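PDB 5V00: uncharacterized protein from Pseudomonas fluorescens, which is of unknown biochemical function but is a bicupin linked to histidine utilization, probably acting in histidine degradation. Local coordinates for residues Ile51-Glu56 with Pro112-Asn117. Residues are numbered along the deposited sequence; the frame is centred on the assembly and turned at random.
Sequences IADIGE and PIRDFN. With FMT (formic acid), chain I.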
# COMPACT_ATOMS: atom_id res chain seq x y z
N ILE B 51 -4.60 -11.02 -3.89
CA ILE B 51 -5.31 -12.23 -3.53
C ILE B 51 -6.60 -12.23 -4.37
O ILE B 51 -7.40 -11.27 -4.32
CB ILE B 51 -5.61 -12.28 -2.07
CG1 ILE B 51 -4.35 -12.30 -1.21
CG2 ILE B 51 -6.39 -13.59 -1.75
CD1 ILE B 51 -4.58 -12.15 0.27
N ALA B 52 -6.90 -13.35 -5.02
CA ALA B 52 -8.12 -13.51 -5.86
C ALA B 52 -9.01 -14.47 -5.16
O ALA B 52 -8.54 -15.51 -4.70
CB ALA B 52 -7.76 -14.02 -7.23
N ASP B 53 -10.28 -14.09 -4.93
CA ASP B 53 -11.32 -15.00 -4.45
C ASP B 53 -12.05 -15.53 -5.67
O ASP B 53 -12.60 -14.70 -6.43
CB ASP B 53 -12.36 -14.26 -3.61
CG ASP B 53 -11.91 -14.05 -2.19
OD1 ASP B 53 -10.72 -13.75 -1.96
OD2 ASP B 53 -12.70 -14.22 -1.26
N ILE B 54 -12.02 -16.84 -5.89
CA ILE B 54 -12.65 -17.44 -7.05
C ILE B 54 -13.90 -18.09 -6.53
O ILE B 54 -13.85 -19.00 -5.71
CB ILE B 54 -11.75 -18.46 -7.74
CG1 ILE B 54 -10.39 -17.76 -8.07
CG2 ILE B 54 -12.38 -18.90 -9.03
CD1 ILE B 54 -9.37 -18.67 -8.65
N GLY B 55 -15.05 -17.54 -6.93
CA GLY B 55 -16.33 -18.02 -6.32
C GLY B 55 -17.11 -18.92 -7.29
O GLY B 55 -18.00 -19.61 -6.85
N GLU B 56 -16.76 -18.91 -8.56
CA GLU B 56 -17.45 -19.75 -9.54
C GLU B 56 -16.48 -20.34 -10.46
O GLU B 56 -15.53 -19.68 -10.82
CB GLU B 56 -18.37 -18.85 -10.40
CG GLU B 56 -19.46 -18.28 -9.55
CD GLU B 56 -20.40 -17.36 -10.37
OE1 GLU B 56 -21.37 -16.92 -9.75
OE2 GLU B 56 -20.12 -17.03 -11.56
N PRO B 112 -15.44 -22.52 -3.10
CA PRO B 112 -14.64 -21.33 -3.44
C PRO B 112 -13.22 -21.46 -2.91
O PRO B 112 -12.94 -22.19 -1.97
CB PRO B 112 -15.41 -20.19 -2.71
CG PRO B 112 -16.87 -20.68 -2.72
CD PRO B 112 -16.69 -22.15 -2.37
N ILE B 113 -12.35 -20.75 -3.59
CA ILE B 113 -10.92 -20.82 -3.34
C ILE B 113 -10.42 -19.39 -3.25
O ILE B 113 -10.96 -18.49 -3.99
CB ILE B 113 -10.26 -21.43 -4.60
CG1 ILE B 113 -10.70 -22.89 -4.75
CG2 ILE B 113 -8.76 -21.39 -4.59
CD1 ILE B 113 -10.51 -23.70 -3.54
N ARG B 114 -9.36 -19.21 -2.45
CA ARG B 114 -8.57 -17.96 -2.55
C ARG B 114 -7.15 -18.30 -3.07
O ARG B 114 -6.59 -19.30 -2.60
CB ARG B 114 -8.51 -17.28 -1.21
CG ARG B 114 -9.88 -16.96 -0.59
CD ARG B 114 -9.76 -16.09 0.67
NE ARG B 114 -9.56 -14.71 0.26
CZ ARG B 114 -9.04 -13.73 1.03
NH1 ARG B 114 -8.58 -13.97 2.21
NH2 ARG B 114 -8.92 -12.50 0.55
N ASP B 115 -6.64 -17.52 -4.00
CA ASP B 115 -5.32 -17.69 -4.62
C ASP B 115 -4.40 -16.48 -4.32
O ASP B 115 -4.90 -15.32 -4.38
CB ASP B 115 -5.39 -17.75 -6.07
CG ASP B 115 -5.90 -19.15 -6.60
OD1 ASP B 115 -6.05 -20.01 -5.76
OD2 ASP B 115 -6.19 -19.21 -7.84
N PHE B 116 -3.13 -16.76 -4.00
CA PHE B 116 -2.10 -15.68 -3.94
C PHE B 116 -1.51 -15.53 -5.30
O PHE B 116 -1.02 -16.51 -5.89
CB PHE B 116 -1.05 -16.06 -2.88
CG PHE B 116 0.08 -15.12 -2.79
CD1 PHE B 116 -0.12 -13.82 -2.38
CD2 PHE B 116 1.34 -15.55 -3.09
CE1 PHE B 116 0.99 -12.98 -2.26
CE2 PHE B 116 2.46 -14.69 -3.02
CZ PHE B 116 2.26 -13.40 -2.52
N ASN B 117 -1.64 -14.33 -5.90
CA ASN B 117 -1.27 -14.06 -7.27
C ASN B 117 -0.08 -13.13 -7.44
O ASN B 117 -0.14 -11.99 -6.94
CB ASN B 117 -2.44 -13.36 -7.98
CG ASN B 117 -3.63 -14.33 -8.37
OD1 ASN B 117 -3.62 -15.53 -8.09
ND2 ASN B 117 -4.66 -13.76 -9.02
C FMT I . -7.56 -15.13 -11.75
O1 FMT I . -6.65 -15.28 -10.89
O2 FMT I . -7.28 -14.47 -12.90
O HOH W 1 -9.55 -11.57 -2.52
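Asp53 and Arg114 face each other across two neighbouring antiparallel strands of a cupin sheet in this bicupin, a worked example of side chains alternating between the two faces of such a sheet. The backbone ladder is regular: Ala52 and Asp115 exchange two hydrogen bonds as a hydrogen-bonded pair, and Ile54 and Ile113 do the same, Ile54 N reaching Ile113 O at 2.7 Å. The side chains of these four buried residues share the tightly packed face, where Ile54, its CG1 anti to the carbonyl carbon (chi1 -54°), sets CD1 3.3 Å from Asp115 OD2. Beside them Asn117 turns ND2 to a formate, probably from the crystallisation liquor, which Arg68 also binds. On the other face Asp53 and Arg114 are partly exposed and share a water. Bent at chi3 (79°), Arg114 lies alongside Asp53 and gives NE to the syn side of OD1 at 2.7 Å; OD1 lies nearly in the guanidinium plane, while NE sits 28° out of the carboxylate plane. Ile51 CG2 lies over one guanidinium face, toward its rim, 3.6 Å from Arg114 NH2. Asp53 OD2 also pairs with Arg21, and Arg114 NH2 with Glu32. A leucine in place of Arg114 would probably leave Asp53 OD1 without its NE-H donor and Glu32 without this partner. At the guanidinium edge the water donates to Ile51 O at 2.8 Å.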